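Local coordinates for BtGH115A (Bacteroides thetaiotaomicron, PDB 5BY3), which hydrolyses, as a family GH115 glycoside hydrolase, 4-O-methyl-alpha-glucuronic acid linkages, with specificity for decorated arabinogalactans, at residues 37-42 with 115-120; 77-82 with 107-112; 90-95 with 153-158; 96-101 with 121-126. All blocks are in the same frame, centred on the assembly; numbering follows the deposited sequence. Where two conformers were deposited one is given.

Contact 1: 37-42 with 115-120; sequences APVVRT and GTAYGI
V40 carries most of this contact, with both of its methyls set against T116. CG1, anti to the backbone N (chi1 176°), lies 3.8 Å from T116 CG2, while the second branch, V40 CG2, reaches T116 CB, also at 3.8 Å. T116 in turn has its OG1 beside its own backbone N (chi1 -55°), which leaves the methyl to face V40 while the hydroxyl is used on the far side, where it is hydrogen-bonded with T72 OG1 and D112 O. One turn on, I120 comes across V40 at about a right angle, its CD1 4.0 Å from V40 CG1. V39 takes the other flank of the helix: its CG2 meets A117 CB at 3.8 Å.

At the small A117 the two backbones come near: the CA atoms of V40 and A117 are 4.8 Å apart. The helical segments 38-42 and 115-120 run almost exactly parallel (8°), with their axes 8.4 Å apart at closest approach, so the packing continues along the pair, with I120 also touching L44 and L47 of helix 38-55. The two helices lie side by side in one layer on a face of the six-stranded mixed sheet of the N-terminal region.

No hydrogen bond or charge pair crosses the interface. Its chemistry is aliphatic carbon against aliphatic carbon, with the polar end of T116 already satisfied by partners beyond the two segments, consistent with the two segments being held by van der Waals packing and burial from water.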
loop_
_atom_site.group_PDB
_atom_site.type_symbol
_atom_site.label_atom_id
_atom_site.label_comp_id
_atom_site.label_asym_id
_atom_site.label_seq_id
_atom_site.Cartn_x
_atom_site.Cartn_y
_atom_site.Cartn_z
ATOM N N ALA A 37 -14.639 24.246 -11.211
ATOM C CA ALA A 37 -13.685 24.186 -10.102
ATOM C C ALA A 37 -12.210 24.044 -10.573
ATOM O O ALA A 37 -11.957 23.513 -11.662
ATOM C CB ALA A 37 -14.067 23.082 -9.149
ATOM N N PRO A 38 -11.250 24.557 -9.789
ATOM C CA PRO A 38 -9.814 24.489 -10.172
ATOM C C PRO A 38 -9.345 23.109 -10.672
ATOM O O PRO A 38 -8.612 23.007 -11.683
ATOM C CB PRO A 38 -9.084 24.869 -8.878
ATOM C CG PRO A 38 -10.166 25.377 -7.913
ATOM C CD PRO A 38 -11.453 25.503 -8.676
ATOM N N VAL A 39 -9.830 22.068 -9.999
ATOM C CA VAL A 39 -9.453 20.699 -10.273
ATOM C C VAL A 39 -9.826 20.353 -11.702
ATOM O O VAL A 39 -9.093 19.592 -12.361
ATOM C CB VAL A 39 -10.031 19.723 -9.209
ATOM C CG1 VAL A 39 -11.562 19.781 -9.147
ATOM C CG2 VAL A 39 -9.518 18.304 -9.403
ATOM N N VAL A 40 -10.917 20.944 -12.208
ATOM C CA VAL A 40 -11.317 20.689 -13.588
ATOM C C VAL A 40 -10.286 21.321 -14.533
ATOM O O VAL A 40 -9.807 20.676 -15.455
ATOM C CB VAL A 40 -12.781 21.136 -13.899
ATOM C CG1 VAL A 40 -13.141 20.938 -15.375
ATOM C CG2 VAL A 40 -13.756 20.352 -13.050
ATOM N N ARG A 41 -9.911 22.562 -14.261
ATOM C CA ARG A 41 -8.968 23.268 -15.121
ATOM C C ARG A 41 -7.571 22.648 -15.069
ATOM O O ARG A 41 -6.925 22.528 -16.091
ATOM C CB ARG A 41 -8.958 24.781 -14.830
ATOM C CG ARG A 41 -9.856 25.608 -15.774
ATOM C CD ARG A 41 -10.422 26.879 -15.127
ATOM N NE ARG A 41 -9.494 27.498 -14.158
ATOM C CZ ARG A 41 -9.719 27.646 -12.845
ATOM N NH1 ARG A 41 -10.866 27.248 -12.285
ATOM N NH2 ARG A 41 -8.786 28.212 -12.083
ATOM N N THR A 42 -7.165 22.188 -13.895
ATOM C CA THR A 42 -5.875 21.514 -13.699
ATOM C C THR A 42 -5.744 20.251 -14.551
ATOM O O THR A 42 -4.688 20.019 -15.117
ATOM C CB THR A 42 -5.674 21.150 -12.229
ATOM O OG1 THR A 42 -5.850 22.319 -11.435
ATOM C CG2 THR A 42 -4.288 20.641 -12.010
ATOM N N GLY A 115 -15.594 14.392 -10.315
ATOM C CA GLY A 115 -16.099 13.556 -11.394
ATOM C C GLY A 115 -15.741 14.069 -12.766
ATOM O O GLY A 115 -15.351 13.305 -13.641
ATOM N N THR A 116 -15.893 15.363 -12.974
ATOM C CA THR A 116 -15.529 15.967 -14.234
ATOM C C THR A 116 -14.019 15.769 -14.481
ATOM O O THR A 116 -13.639 15.327 -15.560
ATOM C CB THR A 116 -15.937 17.449 -14.237
ATOM O OG1 THR A 116 -17.328 17.527 -13.932
ATOM C CG2 THR A 116 -15.674 18.116 -15.600
ATOM N N ALA A 117 -13.188 16.057 -13.465
ATOM C CA ALA A 117 -11.735 15.875 -13.544
ATOM C C ALA A 117 -11.365 14.448 -13.963
ATOM O O ALA A 117 -10.515 14.250 -14.858
ATOM C CB ALA A 117 -11.076 16.224 -12.219
ATOM N N TYR A 118 -12.027 13.463 -13.337
ATOM C CA TYR A 118 -11.686 12.058 -13.541
ATOM C C TYR A 118 -12.074 11.591 -14.934
ATOM O O TYR A 118 -11.344 10.770 -15.550
ATOM C CB TYR A 118 -12.294 11.198 -12.440
ATOM C CG TYR A 118 -11.747 11.497 -11.068
ATOM C CD1 TYR A 118 -10.391 11.823 -10.903
ATOM C CD2 TYR A 118 -12.561 11.430 -9.919
ATOM C CE1 TYR A 118 -9.853 12.076 -9.666
ATOM C CE2 TYR A 118 -12.015 11.693 -8.652
ATOM C CZ TYR A 118 -10.659 12.026 -8.536
ATOM O OH TYR A 118 -10.039 12.307 -7.318
ATOM N N GLY A 119 -13.201 12.136 -15.435
ATOM C CA GLY A 119 -13.640 11.951 -16.848
ATOM C C GLY A 119 -12.633 12.376 -17.909
ATOM O O GLY A 119 -12.364 11.636 -18.855
ATOM N N ILE A 120 -12.097 13.586 -17.727
ATOM C CA ILE A 120 -11.011 14.163 -18.537
ATOM C C ILE A 120 -9.746 13.297 -18.549
ATOM O O ILE A 120 -9.157 13.036 -19.613
ATOM C CB ILE A 120 -10.665 15.578 -18.023
ATOM C CG1 ILE A 120 -11.900 16.487 -18.167
ATOM C CG2 ILE A 120 -9.429 16.115 -18.749
ATOM C CD1 ILE A 120 -11.778 17.875 -17.572
#

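Contact 2: 77-82 with 107-112; sequences KLIEQA and VVAGSD
I79 points one methyl into strand 107-110, and through it the short helix 77-81 packs on a face of the mixed sheet, as in a layered alpha/beta fold. The helix lies across the strand at 123°, with the segment axes 9.5 Å apart at closest approach. CD1 of I79 does nearly all the touching. Its CG1 stands beside the backbone N and a second bend at chi2 (-49°) swings CD1 down between two residues of the strand, 3.9 Å from A109 CB and 4.0 Å from V107 CG1. Between these it also rests 3.6 Å from V108 O, a van der Waals contact of the methyl with a backbone carbonyl oxygen. V107 is forked to serve two partners: its CG1 goes to I79, and CG2 approaches A82 CB more loosely, at 4.5 Å, where the chain has just left the helix. V108 directs its side chain to the opposite face of the sheet.

Around this patch I84, I86 and L89 of the following loop close over the same face, I86 touching both I79 and A109. The strand itself is hydrogen-bonded on both sides: V107 and A109 pair with A99 and M97 of strand 96-100, whereas V108 and G110 bond on their other side to strand 68-72. Past the strand, S111 OG is hydrogen-bonded with the backbone of K92 and A95, and D112, at the N-cap of helix 113-126, shares its carboxylate, OD1 accepting from G115 N while D112 OD2 takes Q94 N at 2.8 Å.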
loop_
_atom_site.group_PDB
_atom_site.type_symbol
_atom_site.label_atom_id
_atom_site.label_comp_id
_atom_site.label_asym_id
_atom_site.label_seq_id
_atom_site.Cartn_x
_atom_site.Cartn_y
_atom_site.Cartn_z
ATOM N N LYS A 77 -23.843 25.126 -19.086
ATOM C CA LYS A 77 -24.900 25.167 -20.108
ATOM C C LYS A 77 -24.547 24.241 -21.284
ATOM O O LYS A 77 -25.425 23.827 -22.063
ATOM C CB LYS A 77 -25.150 26.612 -20.578
ATOM C CG LYS A 77 -26.451 26.806 -21.348
ATOM C CD LYS A 77 -27.232 28.002 -20.838
ATOM C CE LYS A 77 -28.717 27.796 -21.077
ATOM N NZ LYS A 77 -29.525 28.619 -20.142
ATOM N N LEU A 78 -23.255 23.916 -21.365
ATOM C CA LEU A 78 -22.636 23.159 -22.456
ATOM C C LEU A 78 -23.041 21.679 -22.434
ATOM O O LEU A 78 -23.226 21.054 -23.490
ATOM C CB LEU A 78 -21.108 23.280 -22.354
ATOM C CG LEU A 78 -20.299 24.566 -22.587
ATOM C CD1 LEU A 78 -20.788 25.799 -21.820
ATOM C CD2 LEU A 78 -18.848 24.287 -22.224
ATOM N N ILE A 79 -23.160 21.142 -21.218
ATOM C CA ILE A 79 -23.561 19.755 -20.961
ATOM C C ILE A 79 -24.980 19.486 -21.468
ATOM O O ILE A 79 -25.233 18.441 -22.091
ATOM C CB ILE A 79 -23.354 19.393 -19.453
ATOM C CG1 ILE A 79 -21.878 19.071 -19.161
ATOM C CG2 ILE A 79 -24.271 18.271 -18.958
ATOM C CD1 ILE A 79 -21.203 18.085 -20.100
ATOM N N GLU A 80 -25.880 20.440 -21.215
ATOM C CA GLU A 80 -27.258 20.378 -21.709
ATOM C C GLU A 80 -27.305 20.435 -23.231
ATOM O O GLU A 80 -27.951 19.580 -23.862
ATOM C CB GLU A 80 -28.097 21.530 -21.156
ATOM C CG GLU A 80 -28.018 21.750 -19.655
ATOM C CD GLU A 80 -28.856 22.934 -19.211
ATOM O OE1 GLU A 80 -28.774 24.011 -19.850
ATOM O OE2 GLU A 80 -29.600 22.786 -18.220
ATOM N N GLN A 81 -26.599 21.421 -23.803
ATOM C CA GLN A 81 -26.754 21.805 -25.223
ATOM C C GLN A 81 -26.268 20.810 -26.278
ATOM O O GLN A 81 -26.719 20.865 -27.426
ATOM C CB GLN A 81 -26.234 23.232 -25.508
ATOM C CG GLN A 81 -27.137 24.371 -25.013
ATOM C CD GLN A 81 -28.643 24.074 -25.089
ATOM O OE1 GLN A 81 -29.322 24.002 -24.056
ATOM N NE2 GLN A 81 -29.167 23.894 -26.309
ATOM N N ALA A 82 -25.364 19.908 -25.896
ATOM C CA ALA A 82 -25.110 18.714 -26.689
ATOM C C ALA A 82 -25.999 17.637 -26.098
ATOM O O ALA A 82 -25.916 17.348 -24.903
ATOM C CB ALA A 82 -23.646 18.322 -26.650
ATOM N N VAL A 107 -18.119 13.906 -25.321
ATOM C CA VAL A 107 -18.744 14.607 -24.186
ATOM C C VAL A 107 -18.259 13.955 -22.902
ATOM O O VAL A 107 -18.284 12.722 -22.778
ATOM C CB VAL A 107 -20.298 14.594 -24.264
ATOM C CG1 VAL A 107 -20.941 15.444 -23.145
ATOM C CG2 VAL A 107 -20.772 15.052 -25.645
ATOM N N VAL A 108 -17.796 14.800 -21.982
ATOM C CA VAL A 108 -17.355 14.406 -20.663
ATOM C C VAL A 108 -18.228 15.147 -19.654
ATOM O O VAL A 108 -18.093 16.375 -19.451
ATOM C CB VAL A 108 -15.858 14.751 -20.396
ATOM C CG1 VAL A 108 -15.444 14.330 -18.987
ATOM C CG2 VAL A 108 -14.919 14.131 -21.431
ATOM N N ALA A 109 -19.077 14.365 -18.994
ATOM C CA ALA A 109 -20.092 14.857 -18.072
ATOM C C ALA A 109 -19.849 14.305 -16.679
ATOM O O ALA A 109 -20.070 13.122 -16.439
ATOM C CB ALA A 109 -21.475 14.459 -18.586
ATOM N N GLY A 110 -19.364 15.147 -15.766
ATOM C CA GLY A 110 -19.147 14.731 -14.373
ATOM C C GLY A 110 -20.309 15.092 -13.441
ATOM O O GLY A 110 -20.911 16.157 -13.568
ATOM N N SER A 111 -20.609 14.211 -12.493
ATOM C CA SER A 111 -21.659 14.422 -11.499
ATOM C C SER A 111 -21.351 15.539 -10.496
ATOM O O SER A 111 -22.279 16.193 -9.991
ATOM C CB SER A 111 -21.935 13.120 -10.757
ATOM O OG SER A 111 -20.876 12.779 -9.866
ATOM N N ASP A 112 -20.060 15.714 -10.192
ATOM C CA ASP A 112 -19.524 16.827 -9.381
ATOM C C ASP A 112 -18.184 17.246 -10.016
ATOM O O ASP A 112 -17.895 16.804 -11.112
ATOM C CB ASP A 112 -19.393 16.452 -7.909
ATOM C CG ASP A 112 -18.773 15.079 -7.707
ATOM O OD1 ASP A 112 -17.718 14.794 -8.319
ATOM O OD2 ASP A 112 -19.344 14.280 -6.934
#

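Contact 3: 90-95 with 153-158; sequences KNKKQA and RELQSP
The ammonium group of K93 donates to the backbone carbonyl of P158, with NZ 3.1 Å from P158 O. The nitrogen stands well above the carbonyl plane, 43° out of it, with a C=O...N angle of 136°, so the carbonyl is not approached along a lone pair. K93 gets there by placing CG between its backbone N and carbonyl carbon and then bending at chi2.

Next to it, Q94 and P158 meet at about a right angle, Q94 CB lying 3.8 Å from P158 CG. The proline ring edges up to the turning backbone as well: P158 CD is 3.4 Å from both K93 O and Q94 O. The polar end of Q94 serves other partners, NE2 bonding to E161 O and OE1 to R163 NH1. Further on, A95 runs close beside residues 156-157; A95 CA makes a CH...O contact of 3.3 Å with Q156 O, and A95 CB lies 4.0 Å from S157 CB. K92, extended, sends NZ past L155, 3.9 Å from L155 CD2, and makes no hydrogen bond across the contact.

Strand 155-156 pairs antiparallel with strand 96-100, the continuation of 90-95, Q156 bonding to F96 and E154 to L98. The arrangement is that of an edge strand completing a mixed sheet. From it the chain passes on to strand 162-166, one of the eight parallel strands of the barrel, which fits the TIM-barrel clan to which this glycoside hydrolase family belongs.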
loop_
_atom_site.group_PDB
_atom_site.type_symbol
_atom_site.label_atom_id
_atom_site.label_comp_id
_atom_site.label_asym_id
_atom_site.label_seq_id
_atom_site.Cartn_x
_atom_site.Cartn_y
_atom_site.Cartn_z
ATOM N N LYS A 90 -27.126 12.158 -12.031
ATOM C CA LYS A 90 -27.836 13.025 -11.079
ATOM C C LYS A 90 -27.686 12.551 -9.618
ATOM O O LYS A 90 -27.837 11.342 -9.341
ATOM C CB LYS A 90 -29.309 13.136 -11.469
ATOM C CG LYS A 90 -29.897 14.505 -11.190
ATOM C CD LYS A 90 -31.370 14.585 -11.555
ATOM C CE LYS A 90 -31.877 16.008 -11.367
ATOM N NZ LYS A 90 -33.276 16.045 -10.859
ATOM N N ASN A 91 -27.410 13.526 -8.722
ATOM C CA ASN A 91 -27.119 13.289 -7.285
ATOM C C ASN A 91 -26.286 12.009 -7.030
ATOM O O ASN A 91 -26.813 10.977 -6.592
ATOM C CB ASN A 91 -28.413 13.335 -6.427
ATOM C CG ASN A 91 -28.603 14.665 -5.695
ATOM O OD1 ASN A 91 -28.664 15.730 -6.304
ATOM N ND2 ASN A 91 -28.719 14.594 -4.381
ATOM N N LYS A 92 -24.988 12.088 -7.335
ATOM C CA LYS A 92 -24.065 10.926 -7.330
ATOM C C LYS A 92 -22.599 11.340 -7.086
ATOM O O LYS A 92 -22.205 12.466 -7.401
ATOM C CB LYS A 92 -24.186 10.150 -8.647
ATOM C CG LYS A 92 -24.242 8.655 -8.463
ATOM C CD LYS A 92 -24.025 7.935 -9.776
ATOM C CE LYS A 92 -23.777 6.454 -9.522
ATOM N NZ LYS A 92 -23.503 5.688 -10.769
ATOM N N LYS A 93 -21.794 10.438 -6.531
ATOM C CA LYS A 93 -20.476 10.834 -6.008
ATOM C C LYS A 93 -19.287 10.578 -6.966
ATOM O O LYS A 93 -19.076 9.457 -7.418
ATOM C CB LYS A 93 -20.236 10.218 -4.612
ATOM C CG LYS A 93 -20.338 8.682 -4.513
ATOM C CD LYS A 93 -19.292 8.117 -3.542
ATOM C CE LYS A 93 -19.394 6.608 -3.370
ATOM N NZ LYS A 93 -18.079 5.979 -3.050
ATOM N N GLN A 94 -18.547 11.644 -7.284
ATOM C CA GLN A 94 -17.240 11.600 -7.995
ATOM C C GLN A 94 -17.297 10.810 -9.324
ATOM O O GLN A 94 -16.407 9.990 -9.630
ATOM C CB GLN A 94 -16.138 11.044 -7.067
ATOM C CG GLN A 94 -15.902 11.791 -5.768
ATOM C CD GLN A 94 -14.959 11.034 -4.836
ATOM O OE1 GLN A 94 -13.897 10.576 -5.256
ATOM N NE2 GLN A 94 -15.356 10.880 -3.566
ATOM N N ALA A 95 -18.368 11.032 -10.082
ATOM C CA ALA A 95 -18.724 10.161 -11.199
ATOM C C ALA A 95 -18.690 10.885 -12.528
ATOM O O ALA A 95 -18.778 12.107 -12.558
ATOM C CB ALA A 95 -20.082 9.503 -10.970
ATOM N N ARG A 153 -19.567 4.474 -24.879
ATOM C CA ARG A 153 -20.435 5.059 -23.831
ATOM C C ARG A 153 -20.045 5.027 -22.314
ATOM O O ARG A 153 -20.758 5.642 -21.508
ATOM C CB ARG A 153 -21.919 4.616 -24.050
ATOM C CG ARG A 153 -22.995 5.486 -23.383
ATOM C CD ARG A 153 -24.246 5.622 -24.234
ATOM N NE ARG A 153 -24.058 6.599 -25.317
ATOM C CZ ARG A 153 -24.808 7.685 -25.531
ATOM N NH1 ARG A 153 -25.847 7.976 -24.749
ATOM N NH2 ARG A 153 -24.513 8.483 -26.552
ATOM N N GLU A 154 -18.970 4.346 -21.919
ATOM C CA GLU A 154 -18.437 4.388 -20.516
ATOM C C GLU A 154 -19.087 5.262 -19.406
ATOM O O GLU A 154 -19.286 6.469 -19.558
ATOM C CB GLU A 154 -16.931 4.715 -20.542
ATOM C CG GLU A 154 -16.112 4.110 -19.394
ATOM C CD GLU A 154 -15.935 2.579 -19.457
ATOM O OE1 GLU A 154 -16.204 1.928 -20.503
ATOM O OE2 GLU A 154 -15.496 2.015 -18.436
ATOM N N LEU A 155 -19.353 4.649 -18.263
ATOM C CA LEU A 155 -19.769 5.372 -17.028
ATOM C C LEU A 155 -18.916 4.904 -15.835
ATOM O O LEU A 155 -18.720 3.694 -15.641
ATOM C CB LEU A 155 -21.254 5.102 -16.749
ATOM C CG LEU A 155 -22.055 5.946 -15.750
ATOM C CD1 LEU A 155 -23.495 6.031 -16.229
ATOM C CD2 LEU A 155 -22.006 5.401 -14.321
ATOM N N GLN A 156 -18.409 5.830 -15.023
ATOM C CA GLN A 156 -17.584 5.384 -13.875
ATOM C C GLN A 156 -17.877 6.139 -12.581
ATOM O O GLN A 156 -18.356 7.266 -12.634
ATOM C CB GLN A 156 -16.078 5.449 -14.208
ATOM C CG GLN A 156 -15.503 4.223 -14.917
ATOM C CD GLN A 156 -14.058 4.408 -15.365
ATOM O OE1 GLN A 156 -13.745 4.264 -16.546
ATOM N NE2 GLN A 156 -13.177 4.735 -14.431
ATOM N N SER A 157 -17.553 5.510 -11.444
ATOM C CA SER A 157 -17.746 6.021 -10.082
ATOM C C SER A 157 -16.878 5.193 -9.126
ATOM O O SER A 157 -16.679 3.995 -9.363
ATOM C CB SER A 157 -19.218 5.879 -9.651
ATOM O OG SER A 157 -19.731 4.590 -9.973
ATOM N N PRO A 158 -16.394 5.801 -8.025
ATOM C CA PRO A 158 -15.500 5.077 -7.109
ATOM C C PRO A 158 -16.190 4.079 -6.154
ATOM O O PRO A 158 -17.263 4.382 -5.580
ATOM C CB PRO A 158 -14.824 6.218 -6.310
ATOM C CG PRO A 158 -15.846 7.285 -6.312
ATOM C CD PRO A 158 -16.488 7.230 -7.670
#

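Contact 4: 96-101 with 121-126; sequences FMLAVS and LEISRL
F96 and E122 make the first touch between strand 96-100 and residues 121-126 of helix 113-126, a helix packed on one face of the six-stranded mixed sheet. The axes of the two segments stay 10.6 Å apart at closest approach and cross at -58°. The phenyl ring, its CG lodged between backbone N and carbonyl carbon (chi1 65°), brings CZ to 3.9 Å from E122 CB and CE1 to 3.9 Å from E122 CG. E122 is bent at chi2, and its carboxylate plane lies 19° from that of the ring; beyond the two segments OE1 has a long, weak ion pair with R207.

M97, a selenomethionine, turns to the other face of the sheet, against A88 and L89. L98 returns to the helix and divides its methyls. CD1 lies 3.8 Å from E122 CG, so the aliphatic part of the glutamate is packed by both F96 and L98. V108 of the neighbouring strand fills in beside L98 and I123. The same CD1 of L98 also reaches L126 CD1, at 4.2 Å, while the other branch, L98 CD2, meets I123 CG1 at 4.3 Å.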
loop_
_atom_site.group_PDB
_atom_site.type_symbol
_atom_site.label_atom_id
_atom_site.label_comp_id
_atom_site.label_asym_id
_atom_site.label_seq_id
_atom_site.Cartn_x
_atom_site.Cartn_y
_atom_site.Cartn_z
ATOM N N PHE A 96 -18.518 10.124 -13.610
ATOM C CA PHE A 96 -18.511 10.669 -14.950
ATOM C C PHE A 96 -19.100 9.712 -15.959
ATOM O O PHE A 96 -19.056 8.471 -15.767
ATOM C CB PHE A 96 -17.112 11.124 -15.382
ATOM C CG PHE A 96 -16.103 9.995 -15.499
ATOM C CD1 PHE A 96 -16.007 9.249 -16.656
ATOM C CD2 PHE A 96 -15.209 9.736 -14.466
ATOM C CE1 PHE A 96 -15.077 8.225 -16.768
ATOM C CE2 PHE A 96 -14.248 8.718 -14.569
ATOM C CZ PHE A 96 -14.196 7.956 -15.716
HETATM N N MSE A 97 -19.638 10.329 -17.014
HETATM C CA MSE A 97 -20.103 9.704 -18.232
HETATM C C MSE A 97 -19.255 10.216 -19.368
HETATM O O MSE A 97 -19.001 11.434 -19.505
HETATM C CB MSE A 97 -21.510 10.177 -18.500
HETATM C CG MSE A 97 -22.526 9.169 -17.991
HETATM SE SE MSE A 97 -24.206 9.577 -18.923
HETATM C CE MSE A 97 -25.233 7.908 -18.657
ATOM N N LEU A 98 -18.779 9.280 -20.182
ATOM C CA LEU A 98 -18.172 9.610 -21.453
ATOM C C LEU A 98 -19.086 9.110 -22.543
ATOM O O LEU A 98 -19.539 7.962 -22.501
ATOM C CB LEU A 98 -16.845 8.907 -21.613
ATOM C CG LEU A 98 -15.638 9.256 -20.781
ATOM C CD1 LEU A 98 -14.510 8.452 -21.410
ATOM C CD2 LEU A 98 -15.362 10.734 -20.894
ATOM N N ALA A 99 -19.353 9.965 -23.526
ATOM C CA ALA A 99 -20.265 9.622 -24.619
ATOM C C ALA A 99 -19.913 10.458 -25.846
ATOM O O ALA A 99 -19.393 11.567 -25.701
ATOM C CB ALA A 99 -21.709 9.890 -24.181
ATOM N N VAL A 100 -20.215 9.928 -27.027
ATOM C CA VAL A 100 -20.071 10.642 -28.294
ATOM C C VAL A 100 -21.451 11.101 -28.808
ATOM O O VAL A 100 -22.281 10.257 -29.163
ATOM C CB VAL A 100 -19.335 9.789 -29.381
ATOM C CG1 VAL A 100 -19.026 10.637 -30.629
ATOM C CG2 VAL A 100 -18.044 9.125 -28.836
ATOM N N SER A 101 -21.687 12.426 -28.836
ATOM C CA SER A 101 -22.936 13.025 -29.378
ATOM C C SER A 101 -23.117 12.652 -30.841
ATOM O O SER A 101 -22.126 12.327 -31.503
ATOM C CB SER A 101 -22.946 14.558 -29.217
ATOM O OG SER A 101 -22.027 15.201 -30.088
ATOM N N LEU A 121 -9.343 12.861 -17.362
ATOM C CA LEU A 121 -8.185 11.999 -17.181
ATOM C C LEU A 121 -8.408 10.573 -17.648
ATOM O O LEU A 121 -7.469 9.837 -17.807
ATOM C CB LEU A 121 -7.707 12.060 -15.733
ATOM C CG LEU A 121 -7.043 13.426 -15.421
ATOM C CD1 LEU A 121 -6.679 13.573 -13.965
ATOM C CD2 LEU A 121 -5.808 13.708 -16.261
ATOM N N GLU A 122 -9.651 10.199 -17.913
ATOM C CA GLU A 122 -9.961 8.897 -18.495
ATOM C C GLU A 122 -9.561 8.895 -19.957
ATOM O O GLU A 122 -9.159 7.853 -20.515
ATOM C CB GLU A 122 -11.463 8.610 -18.367
ATOM C CG GLU A 122 -11.964 7.280 -18.902
ATOM C CD GLU A 122 -11.184 6.062 -18.411
ATOM O OE1 GLU A 122 -10.838 5.952 -17.196
ATOM O OE2 GLU A 122 -10.946 5.184 -19.266
ATOM N N ILE A 123 -9.693 10.066 -20.570
ATOM C CA ILE A 123 -9.396 10.265 -21.986
ATOM C C ILE A 123 -7.902 10.146 -22.117
ATOM O O ILE A 123 -7.416 9.566 -23.074
ATOM C CB ILE A 123 -9.875 11.641 -22.481
ATOM C CG1 ILE A 123 -11.399 11.727 -22.301
ATOM C CG2 ILE A 123 -9.415 11.919 -23.922
ATOM C CD1 ILE A 123 -11.980 13.029 -22.800
ATOM N N SER A 124 -7.196 10.636 -21.096
ATOM C CA SER A 124 -5.758 10.539 -21.039
ATOM C C SER A 124 -5.281 9.062 -20.905
ATOM O O SER A 124 -4.329 8.661 -21.590
ATOM C CB SER A 124 -5.250 11.491 -19.980
ATOM O OG SER A 124 -4.095 10.980 -19.365
ATOM N N ARG A 125 -5.959 8.256 -20.082
ATOM C CA ARG A 125 -5.736 6.787 -20.036
ATOM C C ARG A 125 -5.990 6.075 -21.381
ATOM O O ARG A 125 -5.218 5.176 -21.767
ATOM C CB ARG A 125 -6.560 6.112 -18.914
ATOM C CG ARG A 125 -5.993 6.334 -17.508
ATOM C CD ARG A 125 -7.058 6.270 -16.401
ATOM N NE ARG A 125 -6.453 6.132 -15.063
ATOM C CZ ARG A 125 -5.922 5.002 -14.547
ATOM N NH1 ARG A 125 -5.914 3.836 -15.215
ATOM N NH2 ARG A 125 -5.392 5.032 -13.331
ATOM N N LEU A 126 -7.072 6.477 -22.066
ATOM C CA LEU A 126 -7.466 5.969 -23.388
ATOM C C LEU A 126 -6.398 6.268 -24.470
ATOM O O LEU A 126 -6.220 5.531 -25.437
ATOM C CB LEU A 126 -8.794 6.624 -23.802
ATOM C CG LEU A 126 -10.072 6.177 -23.089
ATOM C CD1 LEU A 126 -11.230 6.964 -23.602
ATOM C CD2 LEU A 126 -10.352 4.689 -23.266
#

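Overall arrangement
From the N terminus, helix 38-55 starts at residues 37-42, and contact 1 closes the longest of the four loops (72 intervening residues) by laying helix 113-126 beside it. Nested in that loop, contact 2 brings helix 77-81 onto strand 106-110, covering the other face of the sheet. Contact 3 ties the loop before strand 96-100 to the edge strand 155-156, and its span crosses those of contacts 1 and 2. Contact 4 is nested within contact 3 but crosses contacts 1 and 2. Helix 113-126 is common to contacts 1 and 4, and contacts 2, 3 and 4 all reach one mixed sheet, at strands 106-110, 155-156 and 96-100.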